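Local coordinates for protein acetyltransferase, GNAT family (Streptococcus agalactiae 2603V/R, PDB 2PC1) that probably transfers an acyl group, most likely acetyl from acetyl-coenzyme A, to an acceptor that is not known, as expected of a GNAT-family acetyltransferase, at residues A86-G91 against R110-H115; D144-T149 against A179-K184; R23-N28 against D66-G71. One frame throughout, in Å; residues are numbered along the deposited sequence. Where two conformers were deposited one is given.

Interaction 1: A86-G91 against R110-H115; sequences AAVIDG and RYLTFH
Ala-87 and His-115 pair their backbones at one end of an antiparallel strand pair in the central sheet of the GNAT fold, and the pairing runs on through Ile-89 with Thr-113 to Gly-91 with Tyr-111. Each of these three pairs exchanges two N-H...O=C bonds, so six amide hydrogens are satisfied across the contact; Ala-87 N to His-115 O is 2.9 Å. The amides between them serve the outer neighbours: Val-88 bonds to Tyr-72, and Leu-112 and Phe-114 to strand 144-149. A water 2.9 Å from Ile-89 O probably donates to it and also hydrogen-bonds Thr-113 OG1. At the end of the strand pair a salt bridge takes over. Arg-110, extended from CG to NE, presents the side of its guanidinium to Asp-90: NE meets OD1 at 2.9 Å and NH2 meets OD2 at 2.8 Å, both on the syn side, with carboxylate and guanidinium planes 19° apart. The phenol OH of Tyr-111 is bound by Glu-93 N. Apolar packing divides between the faces: Val-88 lies alongside Phe-114, CG2 to CD1 3.8 Å, both against Leu-136 of helix 127-139, whereas on the other face Ile-89 CD1 reaches His-115 CD2 at 3.5 Å. With CG of Tyr-111 held between its backbone N and carbonyl carbon (chi1 41°), the ring folds back until Gly-91 O sits 3.6 Å above its centre.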
loop_
_atom_site.group_PDB
_atom_site.type_symbol
_atom_site.label_atom_id
_atom_site.label_comp_id
_atom_site.label_asym_id
_atom_site.label_seq_id
_atom_site.Cartn_x
_atom_site.Cartn_y
_atom_site.Cartn_z
ATOM N N ALA A 86 -5.711 1.165 -1.067
ATOM C CA ALA A 86 -4.322 1.546 -1.293
ATOM C C ALA A 86 -4.275 2.681 -2.268
ATOM O O ALA A 86 -5.164 2.826 -3.106
ATOM C CB ALA A 86 -3.524 0.425 -1.831
ATOM N N ALA A 87 -3.219 3.476 -2.163
ATOM C CA ALA A 87 -2.900 4.460 -3.177
ATOM C C ALA A 87 -1.848 3.879 -4.111
ATOM O O ALA A 87 -0.853 3.311 -3.636
ATOM C CB ALA A 87 -2.357 5.721 -2.536
ATOM N N VAL A 88 -2.039 4.029 -5.396
ATOM C CA VAL A 88 -1.147 3.500 -6.429
ATOM C C VAL A 88 -0.694 4.700 -7.250
ATOM O O VAL A 88 -1.518 5.388 -7.865
ATOM C CB VAL A 88 -1.869 2.481 -7.325
ATOM C CG1 VAL A 88 -0.930 1.978 -8.404
ATOM C CG2 VAL A 88 -2.401 1.340 -6.490
ATOM N N ILE A 89 0.619 4.942 -7.272
ATOM C CA ILE A 89 1.161 6.098 -7.964
ATOM C C ILE A 89 2.168 5.645 -9.011
ATOM O O ILE A 89 3.104 4.900 -8.703
ATOM C CB ILE A 89 1.865 7.032 -6.980
ATOM C CG1 ILE A 89 0.899 7.466 -5.865
ATOM C CG2 ILE A 89 2.399 8.253 -7.719
ATOM C CD1 ILE A 89 1.509 8.378 -4.823
ATOM N N ASP A 90 1.968 6.102 -10.243
ATOM C CA ASP A 90 2.859 5.837 -11.351
ATOM C C ASP A 90 3.777 7.031 -11.484
ATOM O O ASP A 90 3.350 8.115 -11.841
ATOM C CB ASP A 90 2.009 5.649 -12.623
ATOM C CG ASP A 90 2.797 5.336 -13.871
ATOM O OD1 ASP A 90 4.022 5.130 -13.831
ATOM O OD2 ASP A 90 2.140 5.319 -14.953
ATOM N N GLY A 91 5.059 6.830 -11.240
ATOM C CA GLY A 91 6.017 7.915 -11.352
ATOM C C GLY A 91 7.225 7.626 -10.496
ATOM O O GLY A 91 7.651 6.499 -10.400
ATOM N N ARG A 110 10.875 5.527 -13.388
ATOM C CA ARG A 110 9.416 5.477 -13.360
ATOM C C ARG A 110 8.976 4.098 -12.949
ATOM O O ARG A 110 9.430 3.107 -13.511
ATOM C CB ARG A 110 8.860 5.762 -14.739
ATOM C CG ARG A 110 7.378 5.622 -14.836
ATOM C CD ARG A 110 6.910 5.779 -16.250
ATOM N NE ARG A 110 5.466 5.785 -16.288
ATOM C CZ ARG A 110 4.759 5.938 -17.396
ATOM N NH1 ARG A 110 5.378 6.109 -18.553
ATOM N NH2 ARG A 110 3.450 5.931 -17.341
ATOM N N TYR A 111 8.128 4.027 -11.939
ATOM C CA TYR A 111 7.639 2.738 -11.421
ATOM C C TYR A 111 6.290 2.950 -10.761
ATOM O O TYR A 111 5.834 4.059 -10.657
ATOM C CB TYR A 111 8.688 2.101 -10.472
ATOM C CG TYR A 111 9.340 3.098 -9.558
ATOM C CD1 TYR A 111 8.695 3.558 -8.424
ATOM C CD2 TYR A 111 10.603 3.600 -9.832
ATOM C CE1 TYR A 111 9.276 4.527 -7.617
ATOM C CE2 TYR A 111 11.173 4.558 -9.049
ATOM C CZ TYR A 111 10.517 4.989 -7.916
ATOM O OH TYR A 111 11.096 5.956 -7.122
ATOM N N LEU A 112 5.668 1.868 -10.342
ATOM C CA LEU A 112 4.422 1.930 -9.564
ATOM C C LEU A 112 4.742 1.750 -8.115
ATOM O O LEU A 112 5.453 0.821 -7.757
ATOM C CB LEU A 112 3.458 0.837 -10.031
ATOM C CG LEU A 112 2.868 1.070 -11.402
ATOM C CD1 LEU A 112 2.184 -0.190 -11.894
ATOM C CD2 LEU A 112 1.866 2.214 -11.381
ATOM N N THR A 113 4.225 2.624 -7.284
ATOM C CA THR A 113 4.419 2.514 -5.858
ATOM C C THR A 113 3.063 2.398 -5.172
ATOM O O THR A 113 2.111 3.065 -5.564
ATOM C CB THR A 113 5.200 3.742 -5.289
ATOM O OG1 THR A 113 6.378 3.973 -6.086
ATOM C CG2 THR A 113 5.601 3.497 -3.841
ATOM N N PHE A 114 2.984 1.552 -4.162
ATOM C CA PHE A 114 1.796 1.447 -3.341
ATOM C C PHE A 114 2.058 2.119 -2.021
ATOM O O PHE A 114 3.066 1.841 -1.399
ATOM C CB PHE A 114 1.415 -0.021 -3.053
ATOM C CG PHE A 114 1.091 -0.869 -4.267
ATOM C CD1 PHE A 114 0.872 -0.357 -5.531
ATOM C CD2 PHE A 114 1.038 -2.257 -4.111
ATOM C CE1 PHE A 114 0.588 -1.201 -6.595
ATOM C CE2 PHE A 114 0.746 -3.096 -5.177
ATOM C CZ PHE A 114 0.524 -2.582 -6.403
ATOM N N HIS A 115 1.130 2.968 -1.584
ATOM C CA HIS A 115 1.197 3.643 -0.296
ATOM C C HIS A 115 -0.140 3.482 0.408
ATOM O O HIS A 115 -1.151 3.135 -0.218
ATOM C CB HIS A 115 1.405 5.155 -0.474
ATOM C CG HIS A 115 2.616 5.550 -1.264
ATOM N ND1 HIS A 115 3.863 5.653 -0.705
ATOM C CD2 HIS A 115 2.740 5.959 -2.550
ATOM C CE1 HIS A 115 4.716 6.082 -1.620
ATOM N NE2 HIS A 115 4.061 6.265 -2.753
HETATM O O HOH W 1 5.787 5.668 -8.110
#

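Interaction 2: D144-T149 against A179-K184; sequences DFRCDT and AYQKIK
Gln-181 faces Arg-146 and Asp-144 across antiparallel strands 144-149 and 177-183 of the GNAT sheet, in which Phe-145 with Lys-182 and Cys-147 with Tyr-180 form the hydrogen-bonded pairs. The glutamine leaves its strand with CG anti to the backbone N (chi1 -179°) and stays extended, which carries it alongside Arg-146. Its CB passes 4.0 Å from Phe-145 O. CG lies 3.6 Å from Asp-144 OD1, and CD stands over one face of the Arg-146 guanidinium, 3.8 Å from NE. At the tip the two amide atoms part company. OE1 accepts from the backbone N of Leu-105, while NE2 donates to Asp-144 OD1 at 2.9 Å through a bent bond (142°) that arrives from above the carboxylate plane. Arg-146 holds the same carboxylate side-on, NE to OD1 at 3.1 Å and NH2 to OD2 at 2.8 Å, its NE coming to OD1 from the opposite face to the amide. On the other side of the sheet Phe-145 CE1 packs against Lys-184 CB at 3.8 Å. Three N-H groups thus converge on one buried carboxylate, an arrangement that would probably stabilise its negative charge and that fixes the arginine's rotation, with Tyr-111 and Trp-104 adding cation-pi contacts to the guanidinium.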
loop_
_atom_site.group_PDB
_atom_site.type_symbol
_atom_site.label_atom_id
_atom_site.label_comp_id
_atom_site.label_asym_id
_atom_site.label_seq_id
_atom_site.Cartn_x
_atom_site.Cartn_y
_atom_site.Cartn_z
ATOM N N ASP A 144 7.441 -2.690 -12.944
ATOM C CA ASP A 144 8.247 -2.381 -11.762
ATOM C C ASP A 144 7.327 -1.849 -10.682
ATOM O O ASP A 144 6.715 -0.795 -10.817
ATOM C CB ASP A 144 9.303 -1.357 -12.185
ATOM C CG ASP A 144 10.291 -0.998 -11.138
ATOM O OD1 ASP A 144 10.167 -1.393 -9.970
ATOM O OD2 ASP A 144 11.250 -0.275 -11.482
ATOM N N PHE A 145 7.226 -2.614 -9.602
ATOM C CA PHE A 145 6.381 -2.305 -8.459
ATOM C C PHE A 145 7.248 -2.123 -7.232
ATOM O O PHE A 145 8.102 -2.955 -6.945
ATOM C CB PHE A 145 5.398 -3.454 -8.205
ATOM C CG PHE A 145 4.383 -3.611 -9.295
ATOM C CD1 PHE A 145 4.680 -4.322 -10.449
ATOM C CD2 PHE A 145 3.124 -3.050 -9.180
ATOM C CE1 PHE A 145 3.749 -4.482 -11.457
ATOM C CE2 PHE A 145 2.194 -3.224 -10.179
ATOM C CZ PHE A 145 2.521 -3.906 -11.313
ATOM N N ARG A 146 7.024 -1.044 -6.501
ATOM C CA ARG A 146 7.800 -0.777 -5.293
ATOM C C ARG A 146 6.892 -0.461 -4.111
ATOM O O ARG A 146 5.746 -0.057 -4.259
ATOM C CB ARG A 146 8.757 0.348 -5.556
ATOM C CG ARG A 146 9.673 0.006 -6.731
ATOM C CD ARG A 146 10.843 0.955 -6.874
ATOM N NE ARG A 146 11.497 0.680 -8.156
ATOM C CZ ARG A 146 12.646 1.218 -8.544
ATOM N NH1 ARG A 146 13.325 2.000 -7.717
ATOM N NH2 ARG A 146 13.080 1.006 -9.765
ATOM N N CYS A 147 7.407 -0.630 -2.920
ATOM C CA CYS A 147 6.650 -0.393 -1.685
ATOM C C CYS A 147 7.655 -0.217 -0.592
ATOM O O CYS A 147 8.773 -0.741 -0.679
ATOM C CB CYS A 147 5.752 -1.579 -1.377
ATOM S SG CYS A 147 4.470 -1.249 -0.139
ATOM N N ASP A 148 7.315 0.512 0.430
ATOM C CA ASP A 148 8.196 0.591 1.600
ATOM C C ASP A 148 7.315 0.407 2.804
ATOM O O ASP A 148 6.118 0.678 2.759
ATOM C CB ASP A 148 8.961 1.884 1.667
ATOM C CG ASP A 148 8.059 3.097 1.797
ATOM O OD1 ASP A 148 7.644 3.423 2.920
ATOM O OD2 ASP A 148 7.744 3.716 0.759
ATOM N N THR A 149 7.880 -0.065 3.892
ATOM C CA THR A 149 7.131 -0.187 5.125
ATOM C C THR A 149 8.005 0.053 6.328
ATOM O O THR A 149 9.226 0.095 6.261
ATOM C CB THR A 149 6.401 -1.546 5.208
ATOM O OG1 THR A 149 5.377 -1.485 6.204
ATOM C CG2 THR A 149 7.318 -2.656 5.513
ATOM N N ALA A 179 12.585 -0.912 2.060
ATOM C CA ALA A 179 12.188 -0.731 0.693
ATOM C C ALA A 179 12.184 -2.067 -0.044
ATOM O O ALA A 179 13.140 -2.846 0.061
ATOM C CB ALA A 179 13.174 0.199 0.022
ATOM N N TYR A 180 11.141 -2.312 -0.822
ATOM C CA TYR A 180 10.864 -3.560 -1.510
ATOM C C TYR A 180 10.552 -3.302 -2.991
ATOM O O TYR A 180 9.927 -2.298 -3.344
ATOM C CB TYR A 180 9.667 -4.257 -0.888
ATOM C CG TYR A 180 9.926 -4.833 0.466
ATOM C CD1 TYR A 180 9.851 -4.066 1.604
ATOM C CD2 TYR A 180 10.244 -6.166 0.611
ATOM C CE1 TYR A 180 10.074 -4.584 2.850
ATOM C CE2 TYR A 180 10.476 -6.721 1.870
ATOM C CZ TYR A 180 10.387 -5.925 2.982
ATOM O OH TYR A 180 10.597 -6.443 4.247
ATOM N N GLN A 181 10.953 -4.237 -3.853
ATOM C CA GLN A 181 10.694 -4.139 -5.281
ATOM C C GLN A 181 10.321 -5.500 -5.848
ATOM O O GLN A 181 10.923 -6.519 -5.498
ATOM C CB GLN A 181 11.927 -3.584 -5.985
ATOM C CG GLN A 181 11.809 -3.405 -7.491
ATOM C CD GLN A 181 13.041 -2.753 -8.097
ATOM O OE1 GLN A 181 14.095 -2.696 -7.488
ATOM N NE2 GLN A 181 12.902 -2.265 -9.327
ATOM N N LYS A 182 9.320 -5.482 -6.709
ATOM C CA LYS A 182 8.887 -6.652 -7.463
ATOM C C LYS A 182 8.888 -6.306 -8.921
ATOM O O LYS A 182 8.369 -5.251 -9.306
ATOM C CB LYS A 182 7.480 -7.040 -7.049
ATOM C CG LYS A 182 6.892 -8.163 -7.891
ATOM C CD LYS A 182 5.513 -8.528 -7.416
ATOM C CE LYS A 182 4.909 -9.647 -8.260
ATOM N NZ LYS A 182 5.489 -10.958 -8.014
ATOM N N ILE A 183 9.488 -7.167 -9.737
ATOM C CA ILE A 183 9.374 -7.064 -11.177
ATOM C C ILE A 183 8.369 -8.131 -11.643
ATOM O O ILE A 183 8.592 -9.337 -11.436
ATOM C CB ILE A 183 10.734 -7.309 -11.859
ATOM C CG1 ILE A 183 11.829 -6.385 -11.304
ATOM C CG2 ILE A 183 10.611 -7.098 -13.361
ATOM C CD1 ILE A 183 11.566 -4.967 -11.409
ATOM N N LYS A 184 7.255 -7.679 -12.201
ATOM C CA LYS A 184 6.229 -8.549 -12.732
ATOM C C LYS A 184 6.761 -9.286 -13.960
ATOM O O LYS A 184 7.277 -8.671 -14.884
ATOM C CB LYS A 184 5.003 -7.708 -13.099
ATOM C CG LYS A 184 3.779 -8.467 -13.500
ATOM C CD LYS A 184 2.675 -7.486 -13.829
ATOM C CE LYS A 184 1.385 -8.173 -14.125
ATOM N NZ LYS A 184 0.439 -7.200 -14.646
#

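Interaction 3: R23-N28 against D66-G71; sequences RLAFPN and DDILNG
Leaving its strand at Leu-24, the 23-28 segment runs as an extended loop through Ala-25 and Phe-26 and then turns into a 3-10 segment at Pro-27, alongside the last turn of helix 61-70. The helix finishes in a Schellman motif: Gly-71 takes a positive phi (80°) and bonds back into the final turn. No hydrogen bond joins the two backbones, whose CA atoms come no nearer than 6.6 Å, between Pro-27 and Ile-68. Side chains bridge the gap, chiefly Ile-68, which points from the helix at the loop. Its CG2 branch, anti to the backbone N, meets Pro-27 CG at 4.0 Å, the two side chains crossing at a slant. CG1 faces the methyl of Ala-25, with CB 4.3 Å from it, and carries CD1 on to within 4.0 Å of Phe-26 O. At the helix end, Leu-24 CD2 touches Gly-71 O at 3.7 Å. The loop has its own polar fastening: Arg-23 NH1 donates to Leu-24 O at 3.0 Å, its guanidinium has Phe-26 CE2 over one face, and NH2 forms a salt bridge with Glu-29. Backbone bonds from Arg-23 to Val-75 and from Ala-25 to Ala-73 tie the segment to the next strand. This is surface packing in the N-terminal part of the GNAT fold, where the exit from an early strand meets the end of the helix that leads into strand 73-78.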
loop_
_atom_site.group_PDB
_atom_site.type_symbol
_atom_site.label_atom_id
_atom_site.label_comp_id
_atom_site.label_asym_id
_atom_site.label_seq_id
_atom_site.Cartn_x
_atom_site.Cartn_y
_atom_site.Cartn_z
ATOM N N ARG A 23 -11.038 -1.683 -7.817
ATOM C CA ARG A 23 -11.354 -0.555 -8.680
ATOM C C ARG A 23 -10.947 0.743 -8.037
ATOM O O ARG A 23 -10.702 0.809 -6.835
ATOM C CB ARG A 23 -12.840 -0.496 -8.985
ATOM C CG ARG A 23 -13.710 -0.452 -7.772
ATOM C CD ARG A 23 -15.122 0.046 -8.117
ATOM N NE ARG A 23 -16.039 -0.068 -6.990
ATOM C CZ ARG A 23 -16.105 0.794 -5.972
ATOM N NH1 ARG A 23 -15.295 1.848 -5.919
ATOM N NH2 ARG A 23 -16.971 0.581 -4.979
ATOM N N LEU A 24 -10.955 1.801 -8.815
ATOM C CA LEU A 24 -10.766 3.119 -8.230
ATOM C C LEU A 24 -11.897 3.449 -7.280
ATOM O O LEU A 24 -13.056 3.123 -7.530
ATOM C CB LEU A 24 -10.694 4.156 -9.339
ATOM C CG LEU A 24 -9.454 4.092 -10.219
ATOM C CD1 LEU A 24 -9.662 5.017 -11.403
ATOM C CD2 LEU A 24 -8.212 4.451 -9.451
ATOM N N ALA A 25 -11.531 4.078 -6.167
ATOM C CA ALA A 25 -12.519 4.587 -5.238
ATOM C C ALA A 25 -13.318 5.708 -5.864
ATOM O O ALA A 25 -12.785 6.464 -6.668
ATOM C CB ALA A 25 -11.847 5.090 -4.003
ATOM N N PHE A 26 -14.587 5.825 -5.483
ATOM C CA PHE A 26 -15.377 7.005 -5.778
ATOM C C PHE A 26 -15.365 8.011 -4.621
ATOM O O PHE A 26 -15.190 7.625 -3.461
ATOM C CB PHE A 26 -16.836 6.628 -6.046
ATOM C CG PHE A 26 -17.036 5.769 -7.250
ATOM C CD1 PHE A 26 -17.092 6.351 -8.508
ATOM C CD2 PHE A 26 -17.202 4.405 -7.132
ATOM C CE1 PHE A 26 -17.287 5.569 -9.647
ATOM C CE2 PHE A 26 -17.386 3.603 -8.271
ATOM C CZ PHE A 26 -17.425 4.194 -9.517
ATOM N N PRO A 27 -15.592 9.294 -4.933
ATOM C CA PRO A 27 -15.584 10.283 -3.861
ATOM C C PRO A 27 -16.532 9.996 -2.729
ATOM O O PRO A 27 -16.216 10.277 -1.568
ATOM C CB PRO A 27 -15.954 11.560 -4.582
ATOM C CG PRO A 27 -15.477 11.343 -6.003
ATOM C CD PRO A 27 -15.736 9.900 -6.258
ATOM N N ASN A 28 -17.698 9.410 -2.996
ATOM C CA ASN A 28 -18.600 9.192 -1.885
ATOM C C ASN A 28 -18.220 8.017 -1.011
ATOM O O ASN A 28 -18.951 7.725 -0.048
ATOM C CB ASN A 28 -20.058 9.152 -2.324
ATOM C CG ASN A 28 -20.459 7.856 -2.949
ATOM O OD1 ASN A 28 -19.673 6.926 -3.139
ATOM N ND2 ASN A 28 -21.760 7.791 -3.302
ATOM N N ASP A 66 -7.149 13.703 -1.573
ATOM C CA ASP A 66 -6.111 13.969 -2.563
ATOM C C ASP A 66 -5.829 12.726 -3.422
ATOM O O ASP A 66 -5.695 12.818 -4.633
ATOM C CB ASP A 66 -4.830 14.527 -1.930
ATOM C CG ASP A 66 -4.950 16.008 -1.551
ATOM O OD1 ASP A 66 -5.924 16.663 -1.969
ATOM O OD2 ASP A 66 -4.036 16.519 -0.866
ATOM N N ASP A 67 -5.779 11.551 -2.798
ATOM C CA ASP A 67 -5.629 10.303 -3.540
ATOM C C ASP A 67 -6.744 10.078 -4.544
ATOM O O ASP A 67 -6.507 9.646 -5.640
ATOM C CB ASP A 67 -5.578 9.083 -2.587
ATOM C CG ASP A 67 -4.268 8.921 -1.873
ATOM O OD1 ASP A 67 -3.256 9.550 -2.242
ATOM O OD2 ASP A 67 -4.247 8.114 -0.913
ATOM N N ILE A 68 -7.976 10.395 -4.167
ATOM C CA ILE A 68 -9.099 10.264 -5.077
ATOM C C ILE A 68 -9.027 11.302 -6.203
ATOM O O ILE A 68 -9.236 10.959 -7.370
ATOM C CB ILE A 68 -10.446 10.329 -4.307
ATOM C CG1 ILE A 68 -10.562 9.135 -3.349
ATOM C CG2 ILE A 68 -11.628 10.316 -5.294
ATOM C CD1 ILE A 68 -11.724 9.221 -2.371
ATOM N N LEU A 69 -8.714 12.558 -5.866
ATOM C CA LEU A 69 -8.557 13.603 -6.877
ATOM C C LEU A 69 -7.464 13.264 -7.868
ATOM O O LEU A 69 -7.621 13.495 -9.076
ATOM C CB LEU A 69 -8.250 14.947 -6.202
ATOM C CG LEU A 69 -9.370 15.541 -5.344
ATOM C CD1 LEU A 69 -8.868 16.808 -4.627
ATOM C CD2 LEU A 69 -10.537 15.888 -6.218
ATOM N N ASN A 70 -6.353 12.733 -7.355
ATOM C CA ASN A 70 -5.184 12.407 -8.192
ATOM C C ASN A 70 -5.330 11.086 -8.953
ATOM O O ASN A 70 -4.468 10.759 -9.773
ATOM C CB ASN A 70 -3.894 12.374 -7.354
ATOM C CG ASN A 70 -3.481 13.752 -6.829
ATOM O OD1 ASN A 70 -3.648 14.762 -7.514
ATOM N ND2 ASN A 70 -2.908 13.791 -5.631
ATOM N N GLY A 71 -6.376 10.302 -8.683
ATOM C CA GLY A 71 -6.570 9.036 -9.384
ATOM C C GLY A 71 -5.701 7.903 -8.831
ATOM O O GLY A 71 -5.433 6.893 -9.525
#

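Overall arrangement
All three contacts belong to one mixed sheet and its immediate surroundings, and they follow one another along the chain in the order interaction 3, interaction 1, interaction 2. Interactions 1 and 2, with centres about 9 Å apart, are joined directly because strands 111-119 and 144-149 are parallel, bonded neighbours, and Leu-112 CD1 packs on Phe-145 CE2. Interaction 3 lies about 14 Å from interaction 1, centre to centre, and touches it where Asp-67 meets Ala-87. Its centre is about 22 Å from that of interaction 2, across the middle of the chain. In GNAT enzymes the central parallel pair usually splays apart to receive acetyl-coenzyme A, so interactions 1 and 2 probably frame that site, while interaction 3 is peripheral packing.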